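Local atomic coordinates of fructose-bisphosphate aldolase (Plasmodium falciparum, PDB entry 4TR9), a protein that belongs to the class I fructose-bisphosphate aldolases, enzymes built on a TIM-barrel fold, and is found here in an assembly of four chains. Residues 127-132 with 171-176; 151-156 with 179-184. All coordinates share one frame; numbering follows the deposited sequence. Where two conformers were deposited one is given.

How the interactions relate
Interactions 1 and 2 use successive parts of one helix, 168-187, which follows barrel strand 150-157 in the chain. Their centres are about 10 Å apart, and their segments alternate along the sequence: 127-132, 151-156, 171-176, 179-184. Interaction 2 joins the helix to the barrel strand, within the beta-alpha-beta unit that ends in strand 191-198, whereas interaction 1 ties the same helix to the small antiparallel pair of strands 118-120 and 128-130. The two meet where Thr130 OG1 lies 3.1 Å from Arg154 O, probably as a hydrogen bond. Helix 168-187 thus lies between the strand that brings Lys152 and Arg154 to the ligand pocket and the interface with the second subunit.

Interaction 1 (127-132 with 171-176); sequences EKSTQG and IHETAW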
loop_
_atom_site.group_PDB
_atom_site.type_symbol
_atom_site.label_atom_id
_atom_site.label_comp_id
_atom_site.label_asym_id
_atom_site.label_seq_id
_atom_site.Cartn_x
_atom_site.Cartn_y
_atom_site.Cartn_z
ATOM N N GLU A 127 3.569 -20.802 -5.434
ATOM C CA GLU A 127 2.765 -20.259 -4.346
ATOM C C GLU A 127 1.310 -20.160 -4.794
ATOM O O GLU A 127 1.020 -19.687 -5.893
ATOM C CB GLU A 127 3.298 -18.899 -3.896
ATOM C CG GLU A 127 4.673 -18.975 -3.249
ATOM C CD GLU A 127 5.088 -17.671 -2.596
ATOM O OE1 GLU A 127 5.296 -16.677 -3.323
ATOM O OE2 GLU A 127 5.201 -17.640 -1.352
ATOM N N LYS A 128 0.400 -20.608 -3.937
ATOM C CA LYS A 128 -0.983 -20.840 -4.338
ATOM C C LYS A 128 -1.892 -19.620 -4.221
ATOM O O LYS A 128 -1.652 -18.714 -3.422
ATOM C CB LYS A 128 -1.572 -21.985 -3.512
ATOM C CG LYS A 128 -0.747 -23.260 -3.545
ATOM C CD LYS A 128 -0.584 -23.773 -4.963
ATOM C CE LYS A 128 0.239 -25.050 -4.997
ATOM N NZ LYS A 128 0.424 -25.546 -6.389
ATOM N N SER A 129 -2.944 -19.621 -5.034
ATOM C CA SER A 129 -4.014 -18.634 -4.954
ATOM C C SER A 129 -5.358 -19.353 -5.032
ATOM O O SER A 129 -5.484 -20.362 -5.726
ATOM C CB SER A 129 -3.889 -17.599 -6.072
ATOM O OG SER A 129 -5.001 -16.721 -6.085
ATOM N N THR A 130 -6.359 -18.839 -4.325
ATOM C CA THR A 130 -7.651 -19.514 -4.252
ATOM C C THR A 130 -8.682 -18.902 -5.201
ATOM O O THR A 130 -8.833 -17.683 -5.267
ATOM C CB THR A 130 -8.214 -19.484 -2.820
ATOM O OG1 THR A 130 -7.135 -19.502 -1.878
ATOM C CG2 THR A 130 -9.104 -20.688 -2.578
ATOM N N GLN A 131 -9.389 -19.761 -5.930
ATOM C CA GLN A 131 -10.413 -19.311 -6.866
ATOM C C GLN A 131 -11.815 -19.550 -6.312
ATOM O O GLN A 131 -12.018 -20.429 -5.476
ATOM C CB GLN A 131 -10.253 -20.017 -8.213
ATOM C CG GLN A 131 -8.976 -19.658 -8.952
ATOM C CD GLN A 131 -8.900 -20.295 -10.324
ATOM O OE1 GLN A 131 -9.437 -21.380 -10.548
ATOM N NE2 GLN A 131 -8.236 -19.619 -11.253
ATOM N N GLY A 132 -12.778 -18.761 -6.777
ATOM C CA GLY A 132 -14.155 -18.919 -6.341
ATOM C C GLY A 132 -14.953 -17.632 -6.262
ATOM O O GLY A 132 -16.061 -17.617 -5.724
ATOM N N ILE A 171 1.394 -13.020 -0.154
ATOM C CA ILE A 171 0.681 -12.527 1.017
ATOM C C ILE A 171 -0.485 -11.621 0.630
ATOM O O ILE A 171 -1.575 -11.726 1.194
ATOM C CB ILE A 171 1.628 -11.760 1.963
ATOM C CG1 ILE A 171 2.726 -12.690 2.485
ATOM C CG2 ILE A 171 0.858 -11.150 3.125
ATOM C CD1 ILE A 171 3.720 -12.010 3.396
ATOM N N HIS A 172 -0.257 -10.742 -0.341
ATOM C CA HIS A 172 -1.269 -9.759 -0.711
ATOM C C HIS A 172 -2.399 -10.374 -1.532
ATOM O O HIS A 172 -3.557 -9.985 -1.387
ATOM C CB HIS A 172 -0.643 -8.598 -1.483
ATOM C CG HIS A 172 -1.529 -7.396 -1.571
ATOM N ND1 HIS A 172 -2.006 -6.742 -0.457
ATOM C CD2 HIS A 172 -2.035 -6.735 -2.640
ATOM C CE1 HIS A 172 -2.763 -5.727 -0.832
ATOM N NE2 HIS A 172 -2.797 -5.701 -2.153
ATOM N N GLU A 173 -2.064 -11.325 -2.398
ATOM C CA GLU A 173 -3.084 -12.043 -3.155
ATOM C C GLU A 173 -3.957 -12.861 -2.210
ATOM O O GLU A 173 -5.175 -12.941 -2.384
ATOM C CB GLU A 173 -2.446 -12.946 -4.216
ATOM C CG GLU A 173 -3.340 -14.081 -4.711
ATOM C CD GLU A 173 -4.600 -13.602 -5.419
ATOM O OE1 GLU A 173 -4.692 -12.401 -5.753
ATOM O OE2 GLU A 173 -5.505 -14.433 -5.643
ATOM N N THR A 174 -3.325 -13.464 -1.208
ATOM C CA THR A 174 -4.046 -14.181 -0.166
ATOM C C THR A 174 -4.974 -13.235 0.585
ATOM O O THR A 174 -6.158 -13.518 0.758
ATOM C CB THR A 174 -3.079 -14.848 0.832
ATOM O OG1 THR A 174 -2.482 -16.000 0.225
ATOM C CG2 THR A 174 -3.815 -15.270 2.095
ATOM N N ALA A 175 -4.424 -12.103 1.013
ATOM C CA ALA A 175 -5.169 -11.129 1.800
ATOM C C ALA A 175 -6.341 -10.537 1.022
ATOM O O ALA A 175 -7.458 -10.464 1.532
ATOM C CB ALA A 175 -4.241 -10.021 2.278
ATOM N N TRP A 176 -6.084 -10.116 -0.213
ATOM C CA TRP A 176 -7.119 -9.494 -1.031
ATOM C C TRP A 176 -8.175 -10.512 -1.452
ATOM O O TRP A 176 -9.357 -10.182 -1.561
ATOM C CB TRP A 176 -6.508 -8.829 -2.266
ATOM C CG TRP A 176 -7.465 -7.926 -2.980
ATOM C CD1 TRP A 176 -8.173 -8.208 -4.112
ATOM C CD2 TRP A 176 -7.830 -6.592 -2.601
ATOM N NE1 TRP A 176 -8.952 -7.132 -4.465
ATOM C CE2 TRP A 176 -8.759 -6.127 -3.552
ATOM C CE3 TRP A 176 -7.458 -5.747 -1.550
ATOM C CZ2 TRP A 176 -9.323 -4.855 -3.484
ATOM C CZ3 TRP A 176 -8.020 -4.484 -1.485
ATOM C CH2 TRP A 176 -8.941 -4.050 -2.446
#
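The carboxylate of Glu173 turns OE2 to the hydroxyl of Ser129, which lies beyond that oxygen on the side of CG: Ser129 OG is 4.3 Å from Glu173 OE1 against 3.4 Å from Glu173 CG. As modelled, the hydroxyl is not in the carboxylate plane: the line from OE2 to OG is tilted by about 27° toward one face. This pair joins strand 128-130, half of a two-stranded antiparallel sheet with strand 118-120, to helix 168-187 on the outside of the class I aldolase TIM barrel.

Ser129 OG donates to Glu173 OE2. The 2.4 Å between Ser129 OG and Glu173 OE2 is very short, so the exact length, and with it the tilt, is doubtful. A bend in the glutamate chain (chi2 63°) swings its carboxylate along the helix surface to the serine. The nearest backbones remain separated, with Ser129 CA and Thr174 CA 6.5 Å apart, and the side chains of Ser129 and Glu173 alone bridge the gap. Both residues are buried, so the bond gives an enclosed carboxylate a donor for one of its two oxygens.

The contact belongs to the interface with the second subunit. His172 sets its ring edge-to-face with Trp176 of that subunit, and Arg180 of the second subunit makes a hydrogen bond from NH1 to Ser129 OG. The charge of Glu173 is probably balanced by the same arginine, with the hydroxyl of Ser129 as a further donor. The second carboxylate oxygen is engaged wholly across the interface: Glu173 OE1 accepts a hydrogen bond from Trp176 NE1 of the second subunit and forms a salt bridge with Arg180 NE of that subunit.

Interaction 2 (151-156 with 179-184); sequences AKWRTV and ARYASI. With 38D (N'-[(E)-(2,4-dichlorophenyl)methylidene]-3,4-dihydroxybenzohydrazide), chain K.
Strand 151-156 and helix 179-184 run almost exactly antiparallel, at 177°, with their axes 9.5 Å apart at closest approach; the nearest CA atoms, those of Trp153 and Tyr181, are 7.5 Å apart. These two residues point toward one another. Their rings slide past in opposite directions to form an offset stack, the five-membered ring of Trp153 and the ring of Tyr181 having centroids 4.6 Å apart and planes at 28°. Each also gives a CH-pi contact: Trp153 CB sits over the centre of the tyrosine ring, and Tyr181 CB stands 3.6 Å from the centroid of the six-membered ring of Trp153. With its CG anti to the backbone N (chi1 175°), Trp153 lays its indole beside the helix. Ala151 CB lies at the edge of the tyrosine ring, 4.2 Å from Tyr181 CE1.

The side chain of Lys152 leaves the strand on the side away from the helix, and its NZ reaches the ligand pocket, 3.0 Å from O07 of 38D and salt-bridged to Asp40. Arg154 brings CD to 3.4 Å from O03 of 38D, while its NE pairs with Glu197. In the barrel sheet strand 150-157 lies between strands 109-113 and 191-198, the backbone of Lys152 bonding to Ile112 of the former and Val114 just after it; helix 168-187 covers one side, Trp153 touching both its Leu178 and Thr130 of strand 128-130.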
loop_
_atom_site.group_PDB
_atom_site.type_symbol
_atom_site.label_atom_id
_atom_site.label_comp_id
_atom_site.label_asym_id
_atom_site.label_seq_id
_atom_site.Cartn_x
_atom_site.Cartn_y
_atom_site.Cartn_z
ATOM N N ALA A 151 -19.988 -19.222 5.758
ATOM C CA ALA A 151 -19.197 -19.794 4.673
ATOM C C ALA A 151 -17.721 -19.909 5.038
ATOM O O ALA A 151 -17.281 -19.377 6.058
ATOM C CB ALA A 151 -19.363 -18.961 3.410
ATOM N N LYS A 152 -16.961 -20.604 4.197
ATOM C CA LYS A 152 -15.534 -20.797 4.436
ATOM C C LYS A 152 -14.733 -20.684 3.137
ATOM O O LYS A 152 -15.236 -20.988 2.057
ATOM C CB LYS A 152 -15.283 -22.152 5.095
ATOM C CG LYS A 152 -14.008 -22.209 5.919
ATOM C CD LYS A 152 -13.303 -23.534 5.733
ATOM C CE LYS A 152 -12.944 -23.741 4.274
ATOM N NZ LYS A 152 -12.229 -25.021 4.054
ATOM N N TRP A 153 -13.479 -20.259 3.261
ATOM C CA TRP A 153 -12.625 -19.974 2.111
ATOM C C TRP A 153 -11.170 -20.158 2.521
ATOM O O TRP A 153 -10.612 -19.333 3.244
ATOM C CB TRP A 153 -12.894 -18.552 1.607
ATOM C CG TRP A 153 -12.014 -18.022 0.496
ATOM C CD1 TRP A 153 -10.675 -17.762 0.558
ATOM C CD2 TRP A 153 -12.438 -17.616 -0.813
ATOM N NE1 TRP A 153 -10.234 -17.252 -0.640
ATOM C CE2 TRP A 153 -11.297 -17.151 -1.497
ATOM C CE3 TRP A 153 -13.669 -17.619 -1.480
ATOM C CZ2 TRP A 153 -11.349 -16.687 -2.813
ATOM C CZ3 TRP A 153 -13.720 -17.157 -2.785
ATOM C CH2 TRP A 153 -12.568 -16.698 -3.438
ATOM N N ARG A 154 -10.560 -21.247 2.066
ATOM C CA ARG A 154 -9.218 -21.613 2.508
ATOM C C ARG A 154 -8.119 -21.127 1.566
ATOM O O ARG A 154 -8.130 -21.423 0.374
ATOM C CB ARG A 154 -9.115 -23.131 2.670
ATOM C CG ARG A 154 -7.718 -23.631 3.000
ATOM C CD ARG A 154 -7.725 -25.128 3.259
ATOM N NE ARG A 154 -6.391 -25.656 3.522
ATOM C CZ ARG A 154 -5.621 -26.235 2.606
ATOM N NH1 ARG A 154 -4.420 -26.688 2.937
ATOM N NH2 ARG A 154 -6.053 -26.361 1.359
ATOM N N THR A 155 -7.169 -20.381 2.121
ATOM C CA THR A 155 -5.996 -19.945 1.375
ATOM C C THR A 155 -4.746 -20.528 2.025
ATOM O O THR A 155 -4.725 -20.774 3.232
ATOM C CB THR A 155 -5.891 -18.411 1.318
ATOM O OG1 THR A 155 -7.201 -17.843 1.208
ATOM C CG2 THR A 155 -5.054 -17.979 0.124
ATOM N N VAL A 156 -3.706 -20.750 1.230
ATOM C CA VAL A 156 -2.510 -21.426 1.720
ATOM C C VAL A 156 -1.236 -20.617 1.490
ATOM O O VAL A 156 -0.968 -20.162 0.378
ATOM C CB VAL A 156 -2.353 -22.811 1.057
ATOM C CG1 VAL A 156 -0.997 -23.413 1.382
ATOM C CG2 VAL A 156 -3.474 -23.738 1.497
ATOM N N ALA A 179 -10.281 -11.014 1.359
ATOM C CA ALA A 179 -10.996 -9.758 1.543
ATOM C C ALA A 179 -12.252 -9.685 0.681
ATOM O O ALA A 179 -13.334 -9.362 1.174
ATOM C CB ALA A 179 -10.080 -8.584 1.236
ATOM N N ARG A 180 -12.103 -9.982 -0.607
ATOM C CA ARG A 180 -13.226 -9.960 -1.538
ATOM C C ARG A 180 -14.290 -10.974 -1.137
ATOM O O ARG A 180 -15.481 -10.665 -1.117
ATOM C CB ARG A 180 -12.745 -10.240 -2.964
ATOM C CG ARG A 180 -11.810 -9.184 -3.523
ATOM C CD ARG A 180 -12.558 -7.918 -3.908
ATOM N NE ARG A 180 -13.359 -8.093 -5.118
ATOM C CZ ARG A 180 -14.683 -8.211 -5.132
ATOM N NH1 ARG A 180 -15.323 -8.367 -6.283
ATOM N NH2 ARG A 180 -15.367 -8.169 -3.997
ATOM N N TYR A 181 -13.845 -12.183 -0.812
ATOM C CA TYR A 181 -14.738 -13.266 -0.417
ATOM C C TYR A 181 -15.601 -12.898 0.783
ATOM O O TYR A 181 -16.803 -13.160 0.798
ATOM C CB TYR A 181 -13.925 -14.526 -0.109
ATOM C CG TYR A 181 -14.401 -15.304 1.101
ATOM C CD1 TYR A 181 -15.471 -16.185 1.012
ATOM C CD2 TYR A 181 -13.767 -15.166 2.331
ATOM C CE1 TYR A 181 -15.902 -16.900 2.115
ATOM C CE2 TYR A 181 -14.193 -15.873 3.439
ATOM C CZ TYR A 181 -15.259 -16.739 3.324
ATOM O OH TYR A 181 -15.682 -17.448 4.424
ATOM N N ALA A 182 -14.981 -12.287 1.786
ATOM C CA ALA A 182 -15.668 -11.983 3.031
ATOM C C ALA A 182 -16.744 -10.918 2.838
ATOM O O ALA A 182 -17.805 -10.981 3.457
ATOM C CB ALA A 182 -14.668 -11.545 4.089
ATOM N N SER A 183 -16.471 -9.947 1.972
ATOM C CA SER A 183 -17.420 -8.868 1.716
ATOM C C SER A 183 -18.658 -9.374 0.982
ATOM O O SER A 183 -19.780 -8.963 1.280
ATOM C CB SER A 183 -16.754 -7.750 0.911
ATOM O OG SER A 183 -16.353 -8.210 -0.367
ATOM N N ILE A 184 -18.443 -10.267 0.021
ATOM C CA ILE A 184 -19.530 -10.831 -0.771
ATOM C C ILE A 184 -20.469 -11.667 0.096
ATOM O O ILE A 184 -21.691 -11.598 -0.050
ATOM C CB ILE A 184 -18.985 -11.693 -1.928
ATOM C CG1 ILE A 184 -18.104 -10.847 -2.848
ATOM C CG2 ILE A 184 -20.122 -12.319 -2.720
ATOM C CD1 ILE A 184 -17.432 -11.635 -3.950
HETATM N N12 38D K . -7.431 -30.225 0.371
HETATM C C13 38D K . -6.250 -30.785 0.964
HETATM C C15 38D K . -5.701 -31.687 -1.296
HETATM C C17 38D K . -3.448 -32.060 -2.018
HETATM C C20 38D K . -3.855 -31.188 0.177
HETATM C C01 38D K . -9.287 -28.239 3.725
HETATM C C02 38D K . -9.841 -27.637 4.855
HETATM O O03 38D K . -9.032 -26.975 5.804
HETATM C C04 38D K . -11.214 -27.691 5.054
HETATM C C05 38D K . -12.025 -28.334 4.136
HETATM C C06 38D K . -11.477 -28.931 3.014
HETATM O O07 38D K . -11.801 -27.091 6.191
HETATM C C08 38D K . -10.115 -28.875 2.809
HETATM C C09 38D K . -9.545 -29.557 1.561
HETATM O O10 38D K . -10.303 -30.038 0.727
HETATM N N11 38D K . -8.116 -29.619 1.426
HETATM C C14 38D K . -5.231 -31.228 -0.080
HETATM C C16 38D K . -4.809 -32.103 -2.272
HETATM CL CL1 38D K . -2.350 -32.588 -3.261
HETATM C C19 38D K . -2.963 -31.606 -0.803
HETATM CL CL2 38D K . -3.225 -30.620 1.700
#